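Local atomic coordinates of soluble epoxide hydrolase (Bacillus megaterium, PDB entry 4INZ), a protein that belongs to the alpha/beta hydrolase fold family, with a mostly parallel central beta sheet and a helical cap. Residues Tyr161-Glu175 with Val213-Phe226. The protein carries 1 engineered substitution. Sequence-based numbering, arbitrary orientation. Where two conformers were deposited one is given.
Engineered in segment 161-175: Ala-162 (natural residue Met).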
loop_
_atom_site.group_PDB
_atom_site.type_symbol
_atom_site.label_atom_id
_atom_site.label_comp_id
_atom_site.label_asym_id
_atom_site.label_seq_id
_atom_site.Cartn_x
_atom_site.Cartn_y
_atom_site.Cartn_z
ATOM N N TYR A 161 -7.346 -11.420 10.745
ATOM C CA TYR A 161 -7.774 -10.093 11.172
ATOM C C TYR A 161 -8.719 -9.461 10.152
ATOM O O TYR A 161 -9.566 -8.643 10.510
ATOM C CB TYR A 161 -6.569 -9.181 11.431
ATOM C CG TYR A 161 -5.818 -8.799 10.180
ATOM C CD1 TYR A 161 -4.818 -9.617 9.672
ATOM C CD2 TYR A 161 -6.113 -7.619 9.498
ATOM C CE1 TYR A 161 -4.132 -9.276 8.521
ATOM C CE2 TYR A 161 -5.431 -7.270 8.346
ATOM C CZ TYR A 161 -4.445 -8.103 7.862
ATOM O OH TYR A 161 -3.764 -7.761 6.718
ATOM N N ALA A 162 -8.576 -9.837 8.884
ATOM C CA ALA A 162 -9.433 -9.286 7.833
ATOM C C ALA A 162 -10.889 -9.698 8.039
ATOM O O ALA A 162 -11.811 -8.923 7.770
ATOM C CB ALA A 162 -8.944 -9.713 6.464
ATOM N N LYS A 163 -11.094 -10.919 8.523
ATOM C CA LYS A 163 -12.430 -11.371 8.876
ATOM C C LYS A 163 -12.919 -10.597 10.099
ATOM O O LYS A 163 -14.056 -10.130 10.140
ATOM C CB LYS A 163 -12.430 -12.879 9.139
ATOM C CG LYS A 163 -13.773 -13.457 9.560
ATOM C CD LYS A 163 -14.869 -13.168 8.550
ATOM C CE LYS A 163 -16.090 -14.052 8.806
ATOM N NZ LYS A 163 -15.814 -15.480 8.479
ATOM N N TRP A 164 -12.044 -10.438 11.086
ATOM C CA TRP A 164 -12.395 -9.691 12.286
ATOM C C TRP A 164 -12.758 -8.245 11.946
ATOM O O TRP A 164 -13.665 -7.670 12.549
ATOM C CB TRP A 164 -11.254 -9.743 13.303
ATOM C CG TRP A 164 -11.577 -9.088 14.606
ATOM C CD1 TRP A 164 -12.643 -9.355 15.415
ATOM C CD2 TRP A 164 -10.816 -8.069 15.267
ATOM N NE1 TRP A 164 -12.598 -8.560 16.532
ATOM C CE2 TRP A 164 -11.488 -7.760 16.465
ATOM C CE3 TRP A 164 -9.637 -7.383 14.956
ATOM C CZ2 TRP A 164 -11.020 -6.795 17.354
ATOM C CZ3 TRP A 164 -9.173 -6.424 15.845
ATOM C CH2 TRP A 164 -9.864 -6.142 17.029
ATOM N N PHE A 165 -12.059 -7.663 10.973
ATOM C CA PHE A 165 -12.334 -6.278 10.573
ATOM C C PHE A 165 -13.750 -6.092 10.032
ATOM O O PHE A 165 -14.201 -4.967 9.839
ATOM C CB PHE A 165 -11.328 -5.781 9.532
ATOM C CG PHE A 165 -10.009 -5.352 10.110
ATOM C CD1 PHE A 165 -9.672 -5.652 11.423
ATOM C CD2 PHE A 165 -9.103 -4.640 9.334
ATOM C CE1 PHE A 165 -8.449 -5.258 11.950
ATOM C CE2 PHE A 165 -7.876 -4.242 9.855
ATOM C CZ PHE A 165 -7.551 -4.548 11.165
ATOM N N GLN A 166 -14.445 -7.194 9.772
ATOM C CA GLN A 166 -15.823 -7.115 9.299
ATOM C C GLN A 166 -16.752 -6.756 10.463
ATOM O O GLN A 166 -17.849 -6.229 10.254
ATOM C CB GLN A 166 -16.262 -8.437 8.654
ATOM C CG GLN A 166 -15.285 -9.001 7.615
ATOM C CD GLN A 166 -15.120 -8.105 6.394
ATOM O OE1 GLN A 166 -16.096 -7.604 5.840
ATOM N NE2 GLN A 166 -13.877 -7.908 5.969
ATOM N N LYS A 167 -16.303 -7.033 11.687
ATOM C CA LYS A 167 -17.137 -6.846 12.875
ATOM C C LYS A 167 -17.244 -5.380 13.296
ATOM O O LYS A 167 -16.303 -4.604 13.137
ATOM C CB LYS A 167 -16.601 -7.682 14.042
ATOM C CG LYS A 167 -16.509 -9.171 13.746
ATOM C CD LYS A 167 -17.853 -9.865 13.910
ATOM C CE LYS A 167 -18.145 -10.156 15.376
ATOM N NZ LYS A 167 -19.484 -10.790 15.569
ATOM N N GLN A 168 -18.391 -5.009 13.854
ATOM C CA GLN A 168 -18.621 -3.623 14.248
ATOM C C GLN A 168 -17.739 -3.163 15.407
ATOM O O GLN A 168 -17.472 -1.975 15.547
ATOM C CB GLN A 168 -20.100 -3.386 14.579
ATOM C CG GLN A 168 -20.990 -3.288 13.349
ATOM C CD GLN A 168 -20.549 -2.187 12.391
ATOM O OE1 GLN A 168 -20.335 -1.040 12.795
ATOM N NE2 GLN A 168 -20.402 -2.537 11.119
ATOM N N GLU A 169 -17.280 -4.098 16.233
ATOM C CA GLU A 169 -16.497 -3.727 17.406
ATOM C C GLU A 169 -15.122 -3.160 17.047
ATOM O O GLU A 169 -14.496 -2.493 17.868
ATOM C CB GLU A 169 -16.329 -4.921 18.353
ATOM C CG GLU A 169 -15.390 -5.991 17.822
ATOM C CD GLU A 169 -15.020 -7.020 18.871
ATOM O OE1 GLU A 169 -15.533 -8.153 18.801
ATOM O OE2 GLU A 169 -14.206 -6.701 19.761
ATOM N N VAL A 170 -14.653 -3.415 15.826
ATOM C CA VAL A 170 -13.275 -3.080 15.475
ATOM C C VAL A 170 -13.014 -1.576 15.431
ATOM O O VAL A 170 -11.938 -1.119 15.821
ATOM C CB VAL A 170 -12.820 -3.745 14.152
ATOM C CG1 VAL A 170 -11.414 -3.288 13.778
ATOM C CG2 VAL A 170 -12.854 -5.257 14.287
ATOM N N GLN A 171 -13.985 -0.797 14.962
ATOM C CA GLN A 171 -13.781 0.647 14.929
ATOM C C GLN A 171 -13.471 1.181 16.326
ATOM O O GLN A 171 -12.504 1.915 16.515
ATOM C CB GLN A 171 -14.970 1.397 14.321
ATOM C CG GLN A 171 -14.711 2.893 14.238
ATOM C CD GLN A 171 -15.795 3.660 13.512
ATOM O OE1 GLN A 171 -16.752 3.078 12.998
ATOM N NE2 GLN A 171 -15.644 4.980 13.456
ATOM N N ASP A 172 -14.294 0.816 17.302
ATOM C CA ASP A 172 -14.056 1.237 18.678
ATOM C C ASP A 172 -12.695 0.734 19.174
ATOM O O ASP A 172 -11.971 1.452 19.866
ATOM C CB ASP A 172 -15.182 0.758 19.602
ATOM C CG ASP A 172 -14.866 0.970 21.073
ATOM O OD1 ASP A 172 -14.984 2.121 21.549
ATOM O OD2 ASP A 172 -14.505 -0.016 21.760
ATOM N N TYR A 173 -12.344 -0.496 18.812
ATOM C CA TYR A 173 -11.053 -1.033 19.214
ATOM C C TYR A 173 -9.929 -0.139 18.694
ATOM O O TYR A 173 -8.954 0.124 19.393
ATOM C CB TYR A 173 -10.850 -2.456 18.691
ATOM C CG TYR A 173 -9.443 -2.948 18.902
ATOM C CD1 TYR A 173 -8.473 -2.771 17.923
ATOM C CD2 TYR A 173 -9.077 -3.584 20.081
ATOM C CE1 TYR A 173 -7.183 -3.208 18.109
ATOM C CE2 TYR A 173 -7.784 -4.027 20.276
ATOM C CZ TYR A 173 -6.841 -3.838 19.287
ATOM O OH TYR A 173 -5.545 -4.278 19.475
ATOM N N MET A 174 -10.069 0.331 17.462
ATOM C CA MET A 174 -9.015 1.131 16.847
ATOM C C MET A 174 -8.985 2.561 17.381
ATOM O O MET A 174 -7.906 3.126 17.583
ATOM C CB MET A 174 -9.151 1.145 15.321
ATOM C CG MET A 174 -8.916 -0.212 14.662
ATOM S SD MET A 174 -7.252 -0.858 14.944
ATOM C CE MET A 174 -7.432 -2.481 14.216
ATOM N N GLU A 175 -10.164 3.138 17.615
ATOM C CA GLU A 175 -10.283 4.549 17.990
ATOM C C GLU A 175 -10.204 4.855 19.484
ATOM O O GLU A 175 -9.728 5.927 19.878
ATOM C CB GLU A 175 -11.611 5.121 17.485
ATOM C CG GLU A 175 -11.777 5.192 15.993
ATOM C CD GLU A 175 -13.139 5.740 15.616
ATOM O OE1 GLU A 175 -13.285 6.253 14.493
ATOM O OE2 GLU A 175 -14.067 5.658 16.451
ATOM N N VAL A 213 -11.387 6.194 10.670
ATOM C CA VAL A 213 -11.198 4.767 10.877
ATOM C C VAL A 213 -12.295 3.981 10.162
ATOM O O VAL A 213 -12.042 2.908 9.614
ATOM C CB VAL A 213 -11.140 4.409 12.372
ATOM C CG1 VAL A 213 -11.165 2.891 12.558
ATOM C CG2 VAL A 213 -9.885 5.004 12.995
ATOM N N LEU A 214 -13.508 4.525 10.141
ATOM C CA LEU A 214 -14.597 3.878 9.412
ATOM C C LEU A 214 -14.216 3.697 7.942
ATOM O O LEU A 214 -14.344 2.606 7.383
ATOM C CB LEU A 214 -15.898 4.674 9.542
ATOM C CG LEU A 214 -17.089 4.138 8.746
ATOM C CD1 LEU A 214 -17.374 2.683 9.098
ATOM C CD2 LEU A 214 -18.326 4.995 8.976
ATOM N N SER A 215 -13.732 4.769 7.325
ATOM C CA SER A 215 -13.281 4.722 5.941
ATOM C C SER A 215 -12.180 3.684 5.751
ATOM O O SER A 215 -12.205 2.908 4.797
ATOM C CB SER A 215 -12.748 6.083 5.511
ATOM O OG SER A 215 -13.778 7.053 5.496
ATOM N N MET A 216 -11.200 3.688 6.652
ATOM C CA MET A 216 -10.088 2.763 6.535
ATOM C C MET A 216 -10.587 1.310 6.558
ATOM O O MET A 216 -10.186 0.500 5.718
ATOM C CB MET A 216 -9.045 3.057 7.626
ATOM C CG MET A 216 -8.520 4.500 7.552
ATOM S SD MET A 216 -7.814 5.215 9.059
ATOM C CE MET A 216 -6.281 4.299 9.184
ATOM N N LEU A 217 -11.469 0.994 7.503
ATOM C CA LEU A 217 -12.020 -0.358 7.614
ATOM C C LEU A 217 -12.907 -0.719 6.428
ATOM O O LEU A 217 -13.025 -1.896 6.068
ATOM C CB LEU A 217 -12.790 -0.518 8.931
ATOM C CG LEU A 217 -11.910 -0.418 10.182
ATOM C CD1 LEU A 217 -12.726 -0.340 11.469
ATOM C CD2 LEU A 217 -10.924 -1.589 10.233
ATOM N N SER A 218 -13.527 0.291 5.823
ATOM C CA SER A 218 -14.431 0.077 4.692
ATOM C C SER A 218 -13.747 -0.631 3.520
ATOM O O SER A 218 -14.373 -1.431 2.823
ATOM C CB SER A 218 -15.065 1.396 4.233
ATOM O OG SER A 218 -15.957 1.896 5.212
ATOM N N TYR A 219 -12.469 -0.337 3.307
ATOM C CA TYR A 219 -11.683 -1.046 2.302
ATOM C C TYR A 219 -11.812 -2.550 2.494
ATOM O O TYR A 219 -12.060 -3.291 1.537
ATOM C CB TYR A 219 -10.207 -0.687 2.436
ATOM C CG TYR A 219 -9.786 0.658 1.902
ATOM C CD1 TYR A 219 -10.163 1.836 2.535
ATOM C CD2 TYR A 219 -8.964 0.746 0.785
ATOM C CE1 TYR A 219 -9.747 3.058 2.056
ATOM C CE2 TYR A 219 -8.545 1.964 0.296
ATOM C CZ TYR A 219 -8.938 3.115 0.931
ATOM O OH TYR A 219 -8.516 4.323 0.440
ATOM N N TYR A 220 -11.614 -2.998 3.731
ATOM C CA TYR A 220 -11.612 -4.426 4.050
ATOM C C TYR A 220 -12.992 -5.053 3.892
ATOM O O TYR A 220 -13.121 -6.252 3.611
ATOM C CB TYR A 220 -11.118 -4.665 5.483
ATOM C CG TYR A 220 -9.651 -4.374 5.700
ATOM C CD1 TYR A 220 -8.703 -5.383 5.603
ATOM C CD2 TYR A 220 -9.215 -3.089 6.011
ATOM C CE1 TYR A 220 -7.357 -5.122 5.800
ATOM C CE2 TYR A 220 -7.874 -2.818 6.211
ATOM C CZ TYR A 220 -6.946 -3.838 6.104
ATOM O OH TYR A 220 -5.607 -3.574 6.299
ATOM N N ARG A 221 -14.022 -4.242 4.082
ATOM C CA ARG A 221 -15.388 -4.755 4.102
ATOM C C ARG A 221 -15.952 -5.003 2.709
ATOM O O ARG A 221 -17.096 -5.438 2.563
ATOM C CB ARG A 221 -16.284 -3.830 4.935
ATOM C CG ARG A 221 -15.913 -3.911 6.403
ATOM C CD ARG A 221 -16.471 -2.790 7.259
ATOM N NE ARG A 221 -16.108 -3.026 8.652
ATOM C CZ ARG A 221 -16.451 -2.244 9.669
ATOM N NH1 ARG A 221 -17.170 -1.149 9.462
ATOM N NH2 ARG A 221 -16.066 -2.562 10.900
ATOM N N ASN A 222 -15.137 -4.731 1.694
ATOM C CA ASN A 222 -15.470 -5.061 0.314
ATOM C C ASN A 222 -14.696 -6.268 -0.198
ATOM O O ASN A 222 -14.946 -6.741 -1.306
ATOM C CB ASN A 222 -15.211 -3.870 -0.608
ATOM C CG ASN A 222 -16.201 -2.746 -0.393
ATOM O OD1 ASN A 222 -17.381 -2.988 -0.145
ATOM N ND2 ASN A 222 -15.730 -1.512 -0.490
ATOM N N LEU A 223 -13.751 -6.760 0.600
ATOM C CA LEU A 223 -12.931 -7.896 0.178
ATOM C C LEU A 223 -13.772 -9.146 -0.065
ATOM O O LEU A 223 -14.684 -9.457 0.701
ATOM C CB LEU A 223 -11.836 -8.189 1.202
ATOM C CG LEU A 223 -10.750 -7.120 1.330
ATOM C CD1 LEU A 223 -9.840 -7.415 2.513
ATOM C CD2 LEU A 223 -9.946 -7.041 0.039
ATOM N N LYS A 224 -13.453 -9.860 -1.139
ATOM C CA LYS A 224 -14.163 -11.085 -1.482
ATOM C C LYS A 224 -13.225 -12.268 -1.308
ATOM O O LYS A 224 -12.749 -12.851 -2.282
ATOM C CB LYS A 224 -14.686 -11.015 -2.918
ATOM C CG LYS A 224 -15.682 -9.883 -3.148
ATOM C CD LYS A 224 -16.954 -10.094 -2.331
ATOM C CE LYS A 224 -17.348 -8.843 -1.550
ATOM N NZ LYS A 224 -17.664 -7.671 -2.423
ATOM N N ILE A 225 -12.946 -12.606 -0.055
ATOM C CA ILE A 225 -11.981 -13.656 0.253
ATOM C C ILE A 225 -12.479 -14.534 1.379
ATOM O O ILE A 225 -11.686 -15.161 2.079
ATOM C CB ILE A 225 -10.614 -13.063 0.671
ATOM C CG1 ILE A 225 -10.753 -12.229 1.953
ATOM C CG2 ILE A 225 -10.021 -12.242 -0.463
ATOM C CD1 ILE A 225 -9.427 -11.727 2.513
ATOM N N PHE A 226 -13.797 -14.585 1.551
ATOM C CA PHE A 226 -14.374 -15.267 2.704
ATOM C C PHE A 226 -15.185 -16.516 2.351
ATOM O O PHE A 226 -15.073 -17.534 3.033
ATOM C CB PHE A 226 -15.185 -14.280 3.548
ATOM C CG PHE A 226 -14.391 -13.081 3.988
ATOM C CD1 PHE A 226 -13.367 -13.218 4.911
ATOM C CD2 PHE A 226 -14.652 -11.825 3.467
ATOM C CE1 PHE A 226 -12.625 -12.121 5.315
ATOM C CE2 PHE A 226 -13.913 -10.725 3.866
ATOM C CZ PHE A 226 -12.899 -10.874 4.790
HETATM O O HOH W 1 -3.659 -5.018 5.604
HETATM O O HOH W 2 -16.502 -1.108 13.346
HETATM O O HOH W 3 -12.198 7.811 12.949
HETATM O O HOH W 4 -14.488 7.263 11.371
#
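Helix 213-220 runs against 161-175, with the backbone of Phe-165 nearest Leu-217 and that of Gln-171 nearest Val-213. Its axis passes 10.0 Å from that of helix 169-175, and their N-to-C directions differ by 131°. Both segments belong to the helical cap of the alpha/beta hydrolase fold, inserted in the chain between strands 131-137 and 248-253. Phe-165 forms the apolar centre. The edge of its ring points into the face of Tyr-220 in a T-shaped stack, centroids 4.8 Å apart. Leu-217 CD2 makes a CH-pi contact over one Phe-165 face, and Tyr-161 CD2 lies on the opposite one. Phe-47 and Trp-115 pack edge-to-face on Tyr-220. Farther along, Val-213 CG1 rests on Met-174 CB, 3.8 Å away. Gln-166 bends at chi2 (-64°), which brings its amide back to the other segment. There NE2 donates to Tyr-220 O at 3.0 Å, almost straight but from above the carbonyl plane, and also to Ala-162 O. Ala-162 is an engineered residue. One water lies between Tyr-161 OH and Tyr-220 OH. The extended Arg-221 chain grips Phe-165 O side-on: NE bonds at 3.0 Å in the carbonyl plane, and NH2 at 3.2 Å, tilted from it.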